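Local coordinates for MmeI (PDB 5HR4), which probably methylates adenine bases in DNA at N6 with S-adenosyl-L-methionine as donor, acting as a Type IIL restriction-modification enzyme, at residues A[370-379]-A[425-434]; A[559-567]-A[614-622]. All coordinates share one frame; numbering follows the deposited sequence.

Interaction 1: A[370-379]-A[425-434]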
loop_
_atom_site.group_PDB
_atom_site.type_symbol
_atom_site.label_atom_id
_atom_site.label_comp_id
_atom_site.label_asym_id
_atom_site.label_seq_id
_atom_site.Cartn_x
_atom_site.Cartn_y
_atom_site.Cartn_z
ATOM N N LEU A 370 -9.437 12.477 7.142
ATOM C CA LEU A 370 -10.050 13.500 7.983
ATOM C C LEU A 370 -11.304 14.084 7.346
ATOM O O LEU A 370 -12.240 14.456 8.066
ATOM C CB LEU A 370 -9.050 14.614 8.292
ATOM C CG LEU A 370 -7.818 14.054 9.002
ATOM C CD1 LEU A 370 -6.753 15.118 9.195
ATOM C CD2 LEU A 370 -8.200 13.415 10.317
ATOM N N VAL A 371 -11.346 14.178 6.014
ATOM C CA VAL A 371 -12.488 14.807 5.359
ATOM C C VAL A 371 -13.694 13.876 5.400
ATOM O O VAL A 371 -14.770 14.257 5.875
ATOM C CB VAL A 371 -12.120 15.227 3.924
ATOM C CG1 VAL A 371 -13.357 15.489 3.096
ATOM C CG2 VAL A 371 -11.249 16.466 3.954
ATOM N N ILE A 372 -13.523 12.625 4.949
ATOM C CA ILE A 372 -14.605 11.645 5.044
ATOM C C ILE A 372 -15.111 11.527 6.477
ATOM O O ILE A 372 -16.326 11.462 6.707
ATOM C CB ILE A 372 -14.163 10.270 4.510
ATOM C CG1 ILE A 372 -13.767 10.387 3.054
ATOM C CG2 ILE A 372 -15.322 9.270 4.612
ATOM C CD1 ILE A 372 -14.942 10.845 2.226
ATOM N N THR A 373 -14.203 11.472 7.460
ATOM C CA THR A 373 -14.648 11.307 8.841
ATOM C C THR A 373 -15.493 12.490 9.277
ATOM O O THR A 373 -16.590 12.326 9.827
ATOM C CB THR A 373 -13.469 11.146 9.798
ATOM O OG1 THR A 373 -12.751 9.938 9.506
ATOM C CG2 THR A 373 -13.983 11.110 11.233
ATOM N N TYR A 374 -15.006 13.698 9.018
ATOM C CA TYR A 374 -15.748 14.887 9.414
ATOM C C TYR A 374 -17.094 14.953 8.708
ATOM O O TYR A 374 -18.064 15.463 9.275
ATOM C CB TYR A 374 -14.896 16.141 9.139
ATOM C CG TYR A 374 -15.591 17.454 9.381
ATOM C CD1 TYR A 374 -15.973 17.836 10.662
ATOM C CD2 TYR A 374 -15.855 18.327 8.331
ATOM C CE1 TYR A 374 -16.630 19.037 10.893
ATOM C CE2 TYR A 374 -16.495 19.534 8.550
ATOM C CZ TYR A 374 -16.883 19.875 9.836
ATOM O OH TYR A 374 -17.523 21.069 10.065
ATOM N N ARG A 375 -17.191 14.429 7.485
ATOM C CA ARG A 375 -18.467 14.497 6.778
ATOM C C ARG A 375 -19.472 13.519 7.381
ATOM O O ARG A 375 -20.642 13.858 7.582
ATOM C CB ARG A 375 -18.264 14.230 5.287
ATOM C CG ARG A 375 -19.493 13.670 4.616
ATOM C CD ARG A 375 -19.481 13.864 3.117
ATOM N NE ARG A 375 -18.675 12.872 2.410
ATOM C CZ ARG A 375 -18.928 11.567 2.405
ATOM N NH1 ARG A 375 -19.957 11.103 3.098
ATOM N NH2 ARG A 375 -18.155 10.728 1.718
ATOM N N GLU A 376 -19.027 12.303 7.686
ATOM C CA GLU A 376 -19.891 11.352 8.372
ATOM C C GLU A 376 -20.354 11.897 9.718
ATOM O O GLU A 376 -21.524 11.743 10.103
ATOM C CB GLU A 376 -19.151 10.029 8.535
ATOM C CG GLU A 376 -18.851 9.403 7.190
ATOM C CD GLU A 376 -20.119 9.239 6.378
ATOM O OE1 GLU A 376 -21.063 8.607 6.898
ATOM O OE2 GLU A 376 -20.195 9.766 5.249
ATOM N N LEU A 377 -19.457 12.543 10.449
ATOM C CA LEU A 377 -19.864 13.119 11.718
ATOM C C LEU A 377 -20.884 14.215 11.505
ATOM O O LEU A 377 -21.898 14.276 12.211
ATOM C CB LEU A 377 -18.648 13.637 12.470
ATOM C CG LEU A 377 -18.277 12.686 13.593
ATOM C CD1 LEU A 377 -17.932 11.327 13.030
ATOM C CD2 LEU A 377 -17.116 13.273 14.340
ATOM N N ARG A 378 -20.671 15.066 10.506
ATOM C CA ARG A 378 -21.680 16.085 10.245
ATOM C C ARG A 378 -23.022 15.441 9.889
ATOM O O ARG A 378 -24.063 15.816 10.441
ATOM C CB ARG A 378 -21.202 17.049 9.162
ATOM C CG ARG A 378 -20.187 18.086 9.689
ATOM C CD ARG A 378 -20.822 19.025 10.726
ATOM N NE ARG A 378 -21.872 19.831 10.111
ATOM C CZ ARG A 378 -21.665 20.987 9.488
ATOM N NH1 ARG A 378 -20.444 21.504 9.405
ATOM N NH2 ARG A 378 -22.681 21.638 8.947
ATOM N N LEU A 379 -23.014 14.427 9.017
ATOM C CA LEU A 379 -24.267 13.770 8.651
ATOM C C LEU A 379 -24.950 13.179 9.875
ATOM O O LEU A 379 -26.159 13.377 10.083
ATOM C CB LEU A 379 -24.025 12.693 7.594
ATOM C CG LEU A 379 -23.767 13.189 6.171
ATOM C CD1 LEU A 379 -23.639 12.032 5.212
ATOM C CD2 LEU A 379 -24.879 14.103 5.744
ATOM N N ALA A 425 -9.254 21.407 2.526
ATOM C CA ALA A 425 -10.222 20.338 2.328
ATOM C C ALA A 425 -11.225 20.284 3.476
ATOM O O ALA A 425 -12.427 20.088 3.254
ATOM C CB ALA A 425 -9.499 19.002 2.169
ATOM N N LEU A 426 -10.756 20.481 4.708
ATOM C CA LEU A 426 -11.659 20.439 5.847
ATOM C C LEU A 426 -12.607 21.629 5.854
ATOM O O LEU A 426 -13.764 21.496 6.252
ATOM C CB LEU A 426 -10.863 20.361 7.148
ATOM C CG LEU A 426 -10.512 18.915 7.493
ATOM C CD1 LEU A 426 -9.380 18.838 8.461
ATOM C CD2 LEU A 426 -11.734 18.248 8.100
ATOM N N TRP A 427 -12.162 22.803 5.417
ATOM C CA TRP A 427 -13.083 23.940 5.435
ATOM C C TRP A 427 -14.135 23.840 4.334
ATOM O O TRP A 427 -15.303 24.180 4.558
ATOM C CB TRP A 427 -12.328 25.249 5.303
ATOM C CG TRP A 427 -11.697 25.735 6.567
ATOM C CD1 TRP A 427 -12.293 25.897 7.793
ATOM C CD2 TRP A 427 -10.346 26.178 6.713
ATOM N NE1 TRP A 427 -11.378 26.394 8.695
ATOM C CE2 TRP A 427 -10.178 26.580 8.051
ATOM C CE3 TRP A 427 -9.251 26.268 5.832
ATOM C CZ2 TRP A 427 -8.968 27.063 8.526
ATOM C CZ3 TRP A 427 -8.064 26.740 6.303
ATOM C CH2 TRP A 427 -7.923 27.128 7.640
ATOM N N LEU A 428 -13.741 23.401 3.133
ATOM C CA LEU A 428 -14.719 23.206 2.064
ATOM C C LEU A 428 -15.753 22.150 2.454
ATOM O O LEU A 428 -16.957 22.331 2.224
ATOM C CB LEU A 428 -14.022 22.806 0.761
ATOM C CG LEU A 428 -12.817 23.622 0.267
ATOM C CD1 LEU A 428 -12.304 23.090 -1.083
ATOM C CD2 LEU A 428 -13.120 25.124 0.212
ATOM N N THR A 429 -15.307 21.051 3.062
ATOM C CA THR A 429 -16.269 20.067 3.537
ATOM C C THR A 429 -17.175 20.675 4.600
ATOM O O THR A 429 -18.397 20.470 4.575
ATOM C CB THR A 429 -15.565 18.819 4.070
ATOM O OG1 THR A 429 -14.472 18.471 3.204
ATOM C CG2 THR A 429 -16.541 17.671 4.082
ATOM N N ASP A 430 -16.600 21.445 5.522
ATOM C CA ASP A 430 -17.409 22.194 6.478
ATOM C C ASP A 430 -18.500 22.971 5.765
ATOM O O ASP A 430 -19.689 22.799 6.052
ATOM C CB ASP A 430 -16.529 23.148 7.287
ATOM C CG ASP A 430 -17.332 23.989 8.269
ATOM O OD1 ASP A 430 -17.768 23.426 9.298
ATOM O OD2 ASP A 430 -17.515 25.210 8.029
ATOM N N HIS A 431 -18.118 23.816 4.800
ATOM C CA HIS A 431 -19.140 24.604 4.117
ATOM C C HIS A 431 -20.120 23.727 3.353
ATOM O O HIS A 431 -21.320 24.017 3.331
ATOM C CB HIS A 431 -18.529 25.586 3.152
ATOM C CG HIS A 431 -19.522 26.554 2.612
ATOM N ND1 HIS A 431 -20.237 27.407 3.431
ATOM C CD2 HIS A 431 -19.919 26.822 1.346
ATOM C CE1 HIS A 431 -21.029 28.161 2.691
ATOM N NE2 HIS A 431 -20.861 27.821 1.425
ATOM N N GLN A 432 -19.626 22.681 2.679
ATOM C CA GLN A 432 -20.534 21.769 1.993
ATOM C C GLN A 432 -21.585 21.218 2.947
ATOM O O GLN A 432 -22.772 21.178 2.612
ATOM C CB GLN A 432 -19.756 20.632 1.338
ATOM C CG GLN A 432 -19.395 20.916 -0.113
ATOM C CD GLN A 432 -18.441 19.898 -0.665
ATOM O OE1 GLN A 432 -17.764 19.204 0.095
ATOM N NE2 GLN A 432 -18.389 19.782 -1.995
ATOM N N MET A 433 -21.172 20.835 4.159
ATOM C CA MET A 433 -22.122 20.323 5.135
ATOM C C MET A 433 -23.007 21.431 5.696
ATOM O O MET A 433 -24.214 21.224 5.895
ATOM C CB MET A 433 -21.386 19.597 6.257
ATOM C CG MET A 433 -20.651 18.367 5.779
ATOM S SD MET A 433 -21.677 17.250 4.778
ATOM C CE MET A 433 -22.983 16.891 5.924
ATOM N N ASN A 434 -22.440 22.609 5.965
ATOM C CA ASN A 434 -23.282 23.707 6.431
ATOM C C ASN A 434 -24.394 23.988 5.431
ATOM O O ASN A 434 -25.539 24.252 5.825
ATOM C CB ASN A 434 -22.448 24.971 6.693
ATOM C CG ASN A 434 -21.348 24.735 7.705
ATOM O OD1 ASN A 434 -21.474 23.889 8.585
ATOM N ND2 ASN A 434 -20.240 25.460 7.566
#
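Tyr374 and Asp430 both swing CG anti to the backbone N (chi1 175° and 178°), which carries the phenol across to the other helix and lays OH against the carboxylate: Tyr374 OH donates to Asp430 OD1 at 2.5 Å. Arg378, its chain folded at chi2 and chi3, brings its guanidinium into the same corner. NH1 and NH2 grip one atom end-on, Asn434 OD1, at 2.7 and 2.6 Å, while NH1 also donates in its own plane to Tyr374 OH and makes a salt bridge with Asp430 OD1 at 3.3 Å. Met433 CB lies over the centre of the guanidinium, 3.5 Å above its plane. A leucine in place of Arg378 would probably leave Asn434 OD1 without either of these donors and Asp430 with one cation fewer, although Arg447 also pairs with that carboxylate. Farther back along the helices the contact turns apolar: Val371 CG2 meets Ala425 CB at 3.6 Å, and Leu426 CD2 packs on Tyr374 CB. Segments 370-379 and 425-434 run with their axes 22° from parallel; their helices, 368-388 and 416-440, follow strands 359-361 and 409-413 as neighbouring beta-alpha units of the Rossmann-like methyltransferase fold.

Interaction 2: A[559-567]-A[614-622]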
loop_
_atom_site.group_PDB
_atom_site.type_symbol
_atom_site.label_atom_id
_atom_site.label_comp_id
_atom_site.label_asym_id
_atom_site.label_seq_id
_atom_site.Cartn_x
_atom_site.Cartn_y
_atom_site.Cartn_z
ATOM N N ILE A 559 0.016 -4.637 22.237
ATOM C CA ILE A 559 -0.846 -4.348 21.099
ATOM C C ILE A 559 -1.678 -5.572 20.772
ATOM O O ILE A 559 -1.158 -6.695 20.679
ATOM C CB ILE A 559 -0.032 -3.905 19.879
ATOM C CG1 ILE A 559 0.645 -2.565 20.153
ATOM C CG2 ILE A 559 -0.961 -3.766 18.686
ATOM C CD1 ILE A 559 -0.311 -1.425 20.213
ATOM N N LYS A 560 -2.976 -5.351 20.588
ATOM C CA LYS A 560 -3.933 -6.400 20.305
ATOM C C LYS A 560 -4.671 -6.023 19.028
ATOM O O LYS A 560 -5.042 -4.860 18.855
ATOM C CB LYS A 560 -4.889 -6.567 21.498
ATOM N N ILE A 561 -4.859 -6.984 18.120
ATOM C CA ILE A 561 -5.546 -6.723 16.854
ATOM C C ILE A 561 -7.031 -6.991 17.032
ATOM O O ILE A 561 -7.424 -8.113 17.368
ATOM C CB ILE A 561 -4.997 -7.583 15.709
ATOM C CG1 ILE A 561 -3.491 -7.431 15.549
ATOM C CG2 ILE A 561 -5.673 -7.200 14.404
ATOM C CD1 ILE A 561 -2.966 -8.397 14.534
ATOM N N ASN A 562 -7.859 -5.986 16.745
ATOM C CA ASN A 562 -9.293 -6.074 16.998
ATOM C C ASN A 562 -10.123 -6.322 15.755
ATOM O O ASN A 562 -11.178 -6.953 15.848
ATOM C CB ASN A 562 -9.774 -4.799 17.676
ATOM C CG ASN A 562 -9.241 -4.687 19.074
ATOM O OD1 ASN A 562 -9.405 -5.623 19.872
ATOM N ND2 ASN A 562 -8.544 -3.572 19.380
ATOM N N PHE A 563 -9.690 -5.832 14.603
ATOM C CA PHE A 563 -10.322 -6.222 13.357
ATOM C C PHE A 563 -9.279 -6.075 12.271
ATOM O O PHE A 563 -8.247 -5.435 12.467
ATOM C CB PHE A 563 -11.572 -5.391 13.060
ATOM C CG PHE A 563 -11.280 -3.980 12.621
ATOM C CD1 PHE A 563 -11.094 -3.676 11.273
ATOM C CD2 PHE A 563 -11.210 -2.956 13.547
ATOM C CE1 PHE A 563 -10.836 -2.380 10.863
ATOM C CE2 PHE A 563 -10.943 -1.650 13.146
ATOM C CZ PHE A 563 -10.758 -1.357 11.805
ATOM N N ALA A 564 -9.555 -6.678 11.123
ATOM C CA ALA A 564 -8.582 -6.678 10.044
ATOM C C ALA A 564 -9.283 -7.017 8.745
ATOM O O ALA A 564 -10.153 -7.889 8.722
ATOM C CB ALA A 564 -7.455 -7.686 10.307
ATOM N N HIS A 565 -8.884 -6.330 7.673
ATOM C CA HIS A 565 -9.238 -6.682 6.302
ATOM C C HIS A 565 -8.082 -7.456 5.687
ATOM O O HIS A 565 -6.970 -6.929 5.573
ATOM C CB HIS A 565 -9.514 -5.438 5.456
ATOM C CG HIS A 565 -10.831 -4.785 5.724
ATOM N ND1 HIS A 565 -11.857 -4.782 4.803
ATOM C CD2 HIS A 565 -11.285 -4.094 6.798
ATOM C CE1 HIS A 565 -12.894 -4.134 5.305
ATOM N NE2 HIS A 565 -12.571 -3.702 6.513
ATOM N N ARG A 566 -8.346 -8.681 5.245
ATOM C CA ARG A 566 -7.332 -9.431 4.525
ATOM C C ARG A 566 -7.099 -8.819 3.143
ATOM O O ARG A 566 -7.743 -7.842 2.743
ATOM C CB ARG A 566 -7.742 -10.888 4.407
ATOM C CG ARG A 566 -7.727 -11.628 5.696
ATOM C CD ARG A 566 -8.124 -13.047 5.428
ATOM N NE ARG A 566 -7.010 -13.774 4.841
ATOM C CZ ARG A 566 -5.847 -13.943 5.461
ATOM N NH1 ARG A 566 -5.659 -13.422 6.663
ATOM N NH2 ARG A 566 -4.866 -14.619 4.885
ATOM N N THR A 567 -6.166 -9.426 2.402
ATOM C CA THR A 567 -5.638 -8.861 1.160
ATOM C C THR A 567 -6.736 -8.411 0.196
ATOM O O THR A 567 -7.677 -9.161 -0.081
ATOM C CB THR A 567 -4.763 -9.913 0.484
ATOM O OG1 THR A 567 -3.633 -10.202 1.313
ATOM C CG2 THR A 567 -4.311 -9.447 -0.862
ATOM N N ASN A 614 -9.515 -15.341 17.301
ATOM C CA ASN A 614 -8.334 -14.509 17.478
ATOM C C ASN A 614 -7.901 -13.983 16.120
ATOM O O ASN A 614 -8.197 -14.584 15.088
ATOM C CB ASN A 614 -7.197 -15.286 18.132
ATOM C CG ASN A 614 -5.957 -14.449 18.307
ATOM O OD1 ASN A 614 -6.035 -13.271 18.677
ATOM N ND2 ASN A 614 -4.795 -15.043 18.015
ATOM N N ILE A 615 -7.205 -12.847 16.114
ATOM C CA ILE A 615 -6.609 -12.341 14.884
ATOM C C ILE A 615 -5.092 -12.448 14.985
ATOM O O ILE A 615 -4.469 -11.825 15.855
ATOM C CB ILE A 615 -7.058 -10.913 14.558
ATOM C CG1 ILE A 615 -8.580 -10.852 14.545
ATOM C CG2 ILE A 615 -6.550 -10.538 13.181
ATOM C CD1 ILE A 615 -9.128 -9.591 13.932
ATOM N N ASN A 616 -4.521 -13.256 14.085
ATOM C CA ASN A 616 -3.092 -13.534 13.976
ATOM C C ASN A 616 -2.294 -12.306 13.591
ATOM O O ASN A 616 -2.812 -11.385 12.963
ATOM C CB ASN A 616 -2.830 -14.572 12.885
ATOM C CG ASN A 616 -2.588 -15.924 13.440
ATOM O OD1 ASN A 616 -2.760 -16.934 12.753
ATOM N ND2 ASN A 616 -2.197 -15.970 14.710
ATOM N N PRO A 617 -1.003 -12.307 13.889
ATOM C CA PRO A 617 -0.096 -11.399 13.159
ATOM C C PRO A 617 -0.113 -11.630 11.646
ATOM O O PRO A 617 0.175 -10.699 10.885
ATOM C CB PRO A 617 1.279 -11.686 13.783
ATOM C CG PRO A 617 1.100 -12.948 14.622
ATOM C CD PRO A 617 -0.345 -13.022 14.992
ATOM N N TYR A 618 -0.467 -12.834 11.185
ATOM C CA TYR A 618 -0.765 -13.083 9.777
ATOM C C TYR A 618 -2.194 -12.684 9.380
ATOM O O TYR A 618 -2.570 -12.869 8.209
ATOM C CB TYR A 618 -0.565 -14.566 9.448
ATOM C CG TYR A 618 0.781 -15.157 9.780
ATOM C CD1 TYR A 618 1.024 -15.742 11.013
ATOM C CD2 TYR A 618 1.814 -15.152 8.836
ATOM C CE1 TYR A 618 2.263 -16.307 11.297
ATOM C CE2 TYR A 618 3.042 -15.695 9.115
ATOM C CZ TYR A 618 3.264 -16.277 10.342
ATOM O OH TYR A 618 4.503 -16.829 10.617
ATOM N N LEU A 619 -2.988 -12.145 10.321
ATOM C CA LEU A 619 -4.409 -11.820 10.137
ATOM C C LEU A 619 -5.263 -13.060 9.918
ATOM O O LEU A 619 -6.250 -13.011 9.184
ATOM C CB LEU A 619 -4.641 -10.837 8.991
ATOM C CG LEU A 619 -3.768 -9.592 8.983
ATOM C CD1 LEU A 619 -4.153 -8.714 7.812
ATOM C CD2 LEU A 619 -3.955 -8.881 10.292
ATOM N N ARG A 620 -4.907 -14.174 10.545
ATOM C CA ARG A 620 -5.720 -15.379 10.496
ATOM C C ARG A 620 -6.362 -15.658 11.851
ATOM O O ARG A 620 -5.915 -15.182 12.900
ATOM C CB ARG A 620 -4.885 -16.593 10.079
ATOM C CG ARG A 620 -4.483 -16.624 8.619
ATOM C CD ARG A 620 -3.771 -17.934 8.319
ATOM N NE ARG A 620 -2.542 -18.035 9.098
ATOM C CZ ARG A 620 -1.323 -17.881 8.591
ATOM N NH1 ARG A 620 -1.161 -17.649 7.292
ATOM N NH2 ARG A 620 -0.263 -17.985 9.379
ATOM N N ASP A 621 -7.414 -16.467 11.827
ATOM C CA ASP A 621 -8.003 -16.930 13.075
ATOM C C ASP A 621 -7.197 -18.140 13.535
ATOM O O ASP A 621 -7.423 -19.265 13.091
ATOM C CB ASP A 621 -9.473 -17.261 12.895
ATOM C CG ASP A 621 -10.173 -17.482 14.214
ATOM O OD1 ASP A 621 -9.453 -17.499 15.243
ATOM O OD2 ASP A 621 -11.427 -17.642 14.215
ATOM N N GLY A 622 -6.233 -17.908 14.408
ATOM C CA GLY A 622 -5.460 -19.007 14.934
ATOM C C GLY A 622 -4.549 -18.564 16.050
ATOM O O GLY A 622 -4.736 -17.495 16.638
#
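Arg566 NH1 faces two successive carbonyls of the 614-622 loop near its guanidinium plane: it gives a weak hydrogen bond to Tyr618 O (3.5 Å, N-H...O angle 157°), and Leu619 O lies 2.6 Å from the same nitrogen. The bend at chi3 turns the guanidinium toward the loop. Arg566 belongs to strand 560-569 of the mixed sheet of the Rossmann-like methyltransferase domain, and the loop, which follows edge strand 608-612, comes back to pack against strand 560-569.

The loop holds its own shape. Asn616 to Leu619 form a type I turn, closed by Leu619 N to Asn616 O. Leu619 then adopts a left-handed backbone conformation, and Asn616 N donates to Arg620 O at 2.7 Å, the pattern of a type I turn with a G1 bulge. Outside the turn, Asn614 ties back to Gly622 through ND2 and to Asp621 OD1 through its backbone N.

Between loop and strand the filling is aliphatic. Ile561 and Ile615 cross at about a right angle, CG2 against CG2 at 3.7 Å; in each, CG2 stands anti to the backbone N. Ile561 CD1 reaches on to the turn, ending 3.4 Å from Asn616 O, and Trp551 of helix 544-556 also touches this isoleucine. Ala564, small enough to let both neighbours in, receives Leu619 CD2 on its CB at 3.7 Å and Ile615 CG2 a little farther off. Leu619 CD1 extends to the backbone at His565 O, while the imidazole of His565 hydrogen-bonds Tyr600 OH through ND1 and stacks on Tyr598. The strand is irregular here, a classic beta bulge in which Asn562 and Phe563 lie opposite the single residue Gly586 of the neighbouring strand, and against this backbone rests the end of Ile615, its CD1 3.6 Å from Phe563 CA.

Both contacts belong to the surroundings of one mixed sheet, at different parts of it. Interaction 1 joins the helices that follow strands 359-361 and 409-413, while interaction 2 lies on strand 560-569, beyond 477-480, 532-538 and 581-588 in the strand order. Their centres are 31 Å apart, their nearest atoms about 12 Å, and they do not touch; along the chain interaction 1 closes before interaction 2 opens. In interaction 1 the Val371 side chain is about 9 Å from the bound sinefungin, not in contact with it. Interaction 2 comes closer to the bound DNA, about 9 Å at the nearest atom against about 14 Å for interaction 1.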